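Local coordinates for protein elongation factor G (Thermus thermophilus, PDB 2DY1) that probably works as a GTP-hydrolysing translation elongation factor, and binds GTP and magnesium, at residues R10-K22 against I91-V105. Sequence-based numbering, arbitrary orientation.
Sequences RTVALVGHAGSGK and IRGALEAADAALVAV. With GTP (guanosine-5'-triphosphate), chain C.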
# COMPACT_ATOMS: atom_id res chain seq x y z
N ARG A 10 -9.83 -23.99 3.96
CA ARG A 10 -8.67 -23.16 4.29
C ARG A 10 -8.79 -21.87 3.47
O ARG A 10 -9.30 -21.89 2.36
CB ARG A 10 -7.35 -23.81 3.86
CG ARG A 10 -7.07 -25.19 4.42
CD ARG A 10 -6.80 -25.14 5.90
NE ARG A 10 -6.48 -26.48 6.39
CZ ARG A 10 -7.35 -27.31 6.93
NH1 ARG A 10 -8.62 -26.95 7.05
NH2 ARG A 10 -6.95 -28.49 7.40
N THR A 11 -8.34 -20.76 4.04
CA THR A 11 -8.30 -19.48 3.32
C THR A 11 -6.81 -19.13 3.34
O THR A 11 -6.21 -18.96 4.41
CB THR A 11 -9.08 -18.36 4.00
OG1 THR A 11 -10.39 -18.83 4.34
CG2 THR A 11 -9.24 -17.18 3.03
N VAL A 12 -6.23 -18.93 2.16
CA VAL A 12 -4.79 -18.71 2.06
C VAL A 12 -4.45 -17.58 1.10
O VAL A 12 -5.01 -17.55 0.00
CB VAL A 12 -4.11 -20.02 1.53
CG1 VAL A 12 -2.60 -19.85 1.38
CG2 VAL A 12 -4.43 -21.21 2.47
N ALA A 13 -3.56 -16.67 1.51
CA ALA A 13 -3.13 -15.58 0.61
C ALA A 13 -1.81 -16.02 0.00
O ALA A 13 -0.90 -16.40 0.74
CB ALA A 13 -2.92 -14.30 1.38
N LEU A 14 -1.71 -15.94 -1.32
CA LEU A 14 -0.49 -16.33 -2.05
C LEU A 14 0.20 -15.00 -2.36
O LEU A 14 -0.31 -14.16 -3.15
CB LEU A 14 -0.89 -17.07 -3.33
CG LEU A 14 0.20 -17.37 -4.35
CD1 LEU A 14 1.34 -18.16 -3.70
CD2 LEU A 14 -0.43 -18.18 -5.46
N VAL A 15 1.37 -14.80 -1.75
CA VAL A 15 2.11 -13.56 -1.87
C VAL A 15 3.55 -13.85 -2.24
O VAL A 15 3.97 -15.00 -2.24
CB VAL A 15 2.09 -12.79 -0.54
CG1 VAL A 15 0.65 -12.35 -0.23
CG2 VAL A 15 2.59 -13.70 0.63
N GLY A 16 4.29 -12.80 -2.56
CA GLY A 16 5.69 -13.00 -2.92
C GLY A 16 6.13 -11.91 -3.89
O GLY A 16 5.31 -11.18 -4.42
N HIS A 17 7.43 -11.81 -4.12
CA HIS A 17 7.96 -10.81 -5.02
C HIS A 17 7.38 -10.93 -6.40
O HIS A 17 7.01 -12.02 -6.86
CB HIS A 17 9.48 -10.96 -5.12
CG HIS A 17 10.18 -9.77 -5.68
ND1 HIS A 17 10.56 -8.69 -4.91
CD2 HIS A 17 10.57 -9.48 -6.95
CE1 HIS A 17 11.15 -7.79 -5.68
NE2 HIS A 17 11.18 -8.25 -6.92
N ALA A 18 7.34 -9.80 -7.10
CA ALA A 18 6.84 -9.77 -8.45
C ALA A 18 7.53 -10.81 -9.32
O ALA A 18 8.76 -10.92 -9.32
CB ALA A 18 7.05 -8.37 -9.03
N GLY A 19 6.75 -11.57 -10.07
CA GLY A 19 7.28 -12.57 -10.98
C GLY A 19 7.73 -13.88 -10.37
O GLY A 19 8.37 -14.68 -11.05
N SER A 20 7.40 -14.11 -9.10
CA SER A 20 7.80 -15.34 -8.42
C SER A 20 6.96 -16.57 -8.81
O SER A 20 7.15 -17.65 -8.26
CB SER A 20 7.78 -15.12 -6.89
OG SER A 20 6.52 -14.66 -6.45
N GLY A 21 5.99 -16.39 -9.71
CA GLY A 21 5.21 -17.52 -10.20
C GLY A 21 3.86 -17.79 -9.56
O GLY A 21 3.31 -18.86 -9.75
N LYS A 22 3.34 -16.80 -8.84
CA LYS A 22 2.06 -16.92 -8.14
C LYS A 22 0.86 -17.19 -9.04
O LYS A 22 0.11 -18.15 -8.83
CB LYS A 22 1.81 -15.63 -7.33
CG LYS A 22 2.88 -15.35 -6.24
CD LYS A 22 2.61 -14.04 -5.48
CE LYS A 22 2.61 -12.80 -6.37
NZ LYS A 22 3.96 -12.40 -6.85
N ILE A 91 -2.32 -6.26 -1.59
CA ILE A 91 -1.52 -7.24 -0.90
C ILE A 91 -1.92 -7.32 0.57
O ILE A 91 -2.16 -8.43 1.09
CB ILE A 91 -0.01 -6.91 -0.99
CG1 ILE A 91 0.43 -6.99 -2.46
CG2 ILE A 91 0.81 -7.94 -0.17
CD1 ILE A 91 1.86 -6.48 -2.72
N ARG A 92 -2.00 -6.18 1.24
CA ARG A 92 -2.36 -6.22 2.66
C ARG A 92 -3.80 -6.67 2.85
O ARG A 92 -4.11 -7.39 3.82
CB ARG A 92 -2.07 -4.86 3.31
CG ARG A 92 -0.54 -4.61 3.40
CD ARG A 92 -0.17 -3.41 4.21
NE ARG A 92 1.28 -3.19 4.20
CZ ARG A 92 1.91 -2.39 5.05
NH1 ARG A 92 1.21 -1.73 5.96
NH2 ARG A 92 3.23 -2.23 4.97
N GLY A 93 -4.67 -6.30 1.92
CA GLY A 93 -6.05 -6.74 1.99
C GLY A 93 -6.16 -8.26 1.87
O GLY A 93 -6.96 -8.88 2.57
N ALA A 94 -5.38 -8.87 0.99
CA ALA A 94 -5.41 -10.33 0.81
C ALA A 94 -4.92 -11.02 2.07
O ALA A 94 -5.50 -12.02 2.48
CB ALA A 94 -4.56 -10.75 -0.39
N LEU A 95 -3.87 -10.49 2.69
CA LEU A 95 -3.35 -11.10 3.91
C LEU A 95 -4.37 -10.95 5.04
O LEU A 95 -4.58 -11.88 5.82
CB LEU A 95 -1.98 -10.48 4.27
CG LEU A 95 -0.86 -10.98 3.33
CD1 LEU A 95 0.35 -10.08 3.43
CD2 LEU A 95 -0.50 -12.44 3.67
N GLU A 96 -5.02 -9.79 5.12
CA GLU A 96 -6.06 -9.55 6.15
C GLU A 96 -7.16 -10.58 6.04
O GLU A 96 -7.73 -11.03 7.06
CB GLU A 96 -6.74 -8.21 5.92
CG GLU A 96 -6.19 -7.03 6.57
CD GLU A 96 -7.24 -5.94 6.61
OE1 GLU A 96 -6.94 -4.85 7.07
OE2 GLU A 96 -8.40 -6.20 6.19
N ALA A 97 -7.50 -10.93 4.80
CA ALA A 97 -8.57 -11.86 4.50
C ALA A 97 -8.27 -13.32 4.70
O ALA A 97 -9.19 -14.12 4.73
CB ALA A 97 -9.01 -11.65 3.03
N ALA A 98 -7.00 -13.68 4.83
CA ALA A 98 -6.63 -15.10 4.93
C ALA A 98 -6.22 -15.51 6.33
O ALA A 98 -5.97 -14.66 7.16
CB ALA A 98 -5.49 -15.38 3.96
N ASP A 99 -6.13 -16.82 6.54
CA ASP A 99 -5.70 -17.35 7.83
C ASP A 99 -4.25 -17.85 7.77
O ASP A 99 -3.72 -18.32 8.79
CB ASP A 99 -6.63 -18.48 8.29
CG ASP A 99 -8.07 -18.02 8.46
OD1 ASP A 99 -8.28 -16.82 8.73
OD2 ASP A 99 -8.98 -18.87 8.33
N ALA A 100 -3.62 -17.76 6.60
CA ALA A 100 -2.23 -18.20 6.44
C ALA A 100 -1.70 -17.59 5.15
O ALA A 100 -2.49 -17.24 4.26
CB ALA A 100 -2.14 -19.72 6.36
N ALA A 101 -0.38 -17.48 5.06
CA ALA A 101 0.25 -16.94 3.86
C ALA A 101 1.10 -18.01 3.18
O ALA A 101 1.86 -18.70 3.84
CB ALA A 101 1.13 -15.77 4.23
N LEU A 102 0.93 -18.17 1.87
CA LEU A 102 1.74 -19.09 1.07
C LEU A 102 2.65 -18.11 0.35
O LEU A 102 2.18 -17.29 -0.44
CB LEU A 102 0.87 -19.86 0.07
CG LEU A 102 1.63 -20.69 -0.98
CD1 LEU A 102 2.55 -21.75 -0.28
CD2 LEU A 102 0.62 -21.42 -1.89
N VAL A 103 3.95 -18.20 0.61
CA VAL A 103 4.90 -17.24 0.06
C VAL A 103 5.73 -17.87 -1.05
O VAL A 103 6.52 -18.77 -0.79
CB VAL A 103 5.84 -16.75 1.21
CG1 VAL A 103 6.76 -15.64 0.72
CG2 VAL A 103 4.99 -16.25 2.42
N ALA A 104 5.52 -17.41 -2.28
CA ALA A 104 6.26 -17.93 -3.43
C ALA A 104 7.63 -17.30 -3.45
O ALA A 104 7.78 -16.09 -3.24
CB ALA A 104 5.54 -17.59 -4.74
N VAL A 105 8.64 -18.14 -3.69
CA VAL A 105 10.02 -17.69 -3.75
C VAL A 105 10.66 -18.34 -4.98
O VAL A 105 10.68 -19.56 -5.12
CB VAL A 105 10.82 -18.14 -2.48
CG1 VAL A 105 12.33 -17.85 -2.65
CG2 VAL A 105 10.27 -17.43 -1.27
PG GTP C . 3.21 -10.83 -10.17
O1G GTP C . 3.61 -9.70 -11.24
O2G GTP C . 1.62 -11.03 -10.18
O3G GTP C . 3.73 -10.56 -8.81
O3B GTP C . 3.87 -12.15 -10.82
PB GTP C . 3.50 -13.66 -10.41
O1B GTP C . 4.18 -13.98 -9.13
O2B GTP C . 2.03 -13.85 -10.47
O3A GTP C . 4.28 -14.50 -11.54
PA GTP C . 3.60 -15.01 -12.90
O1A GTP C . 2.77 -16.20 -12.61
O2A GTP C . 2.98 -13.85 -13.59
O5' GTP C . 4.87 -15.51 -13.75
C5' GTP C . 5.75 -14.53 -14.31
C4' GTP C . 6.65 -15.18 -15.36
O4' GTP C . 7.27 -16.31 -14.73
C3' GTP C . 5.79 -15.74 -16.50
O3' GTP C . 6.55 -15.70 -17.72
C2' GTP C . 5.56 -17.19 -16.07
O2' GTP C . 5.38 -18.00 -17.23
C1' GTP C . 6.94 -17.49 -15.49
N9 GTP C . 6.95 -18.66 -14.59
C8 GTP C . 6.15 -18.85 -13.54
N7 GTP C . 6.53 -19.95 -12.88
C5 GTP C . 7.57 -20.47 -13.52
C6 GTP C . 8.37 -21.59 -13.31
O6 GTP C . 8.21 -22.32 -12.33
N1 GTP C . 9.40 -21.86 -14.22
C2 GTP C . 9.61 -21.01 -15.31
N2 GTP C . 10.59 -21.26 -16.17
N3 GTP C . 8.83 -19.93 -15.48
C4 GTP C . 7.83 -19.66 -14.62
O HOH W 1 -8.24 -21.09 6.94
O HOH W 2 9.39 -13.96 -3.52
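K22, whose CG rests on A104 CB at 3.8 Å, sends its NZ to three acceptors. NZ bonds GTP O3G at 2.7 Å and GTP O1B at 2.8 Å, bridging the beta and gamma phosphates. The third acceptor is G16 O, approached from above its carbonyl plane. Bends at chi3 (-61°) and chi4 (-72°) curl the chain back over O1B. A methionine in its place would probably leave both phosphate oxygens and G16 O without this shared donor, and the loop less firmly tied to the nucleotide. The amides of G19, G21 and K22 also bond the phosphates. H17 O takes both S20 N, which closes the type II turn from H17 to S20, and S20 OG at 2.7 Å, the hydroxyl lying in the carbonyl plane; S20 OG also touches A104 CB. This is the P-loop (Walker A) of a GTPase domain, following strand 9-16. At G16 a CB would clash with A104 O and with the preceding carbonyl, so the backbone there calls for glycine. Beyond G16 a water links the two segments, accepting from H17 N and donating to A104 O. Strands 10-16 and 100-105 run parallel. A13 and V15 each give one N-H and take one, the shortest bond being L102 N to A13 O at 2.8 Å. On one face of the sheet L14 and L102 lie side by side, L14 CD1 meeting L102 CG at 3.7 Å. On the other, A13 and V15 lie under helix 91-97, which runs at 156° to strand 10-16. L95 CD2 reaches A13 CB at 3.8 Å and also touches V15 CG1. The helix belongs to a beta-alpha-beta crossover from strand 74-80 to strand 100-106, with strand 9-16 between them. Where helix turns to strand, D99 N bonds T11 O at 3.0 Å, while the D99 carboxylate makes salt bridges to R278 and R304.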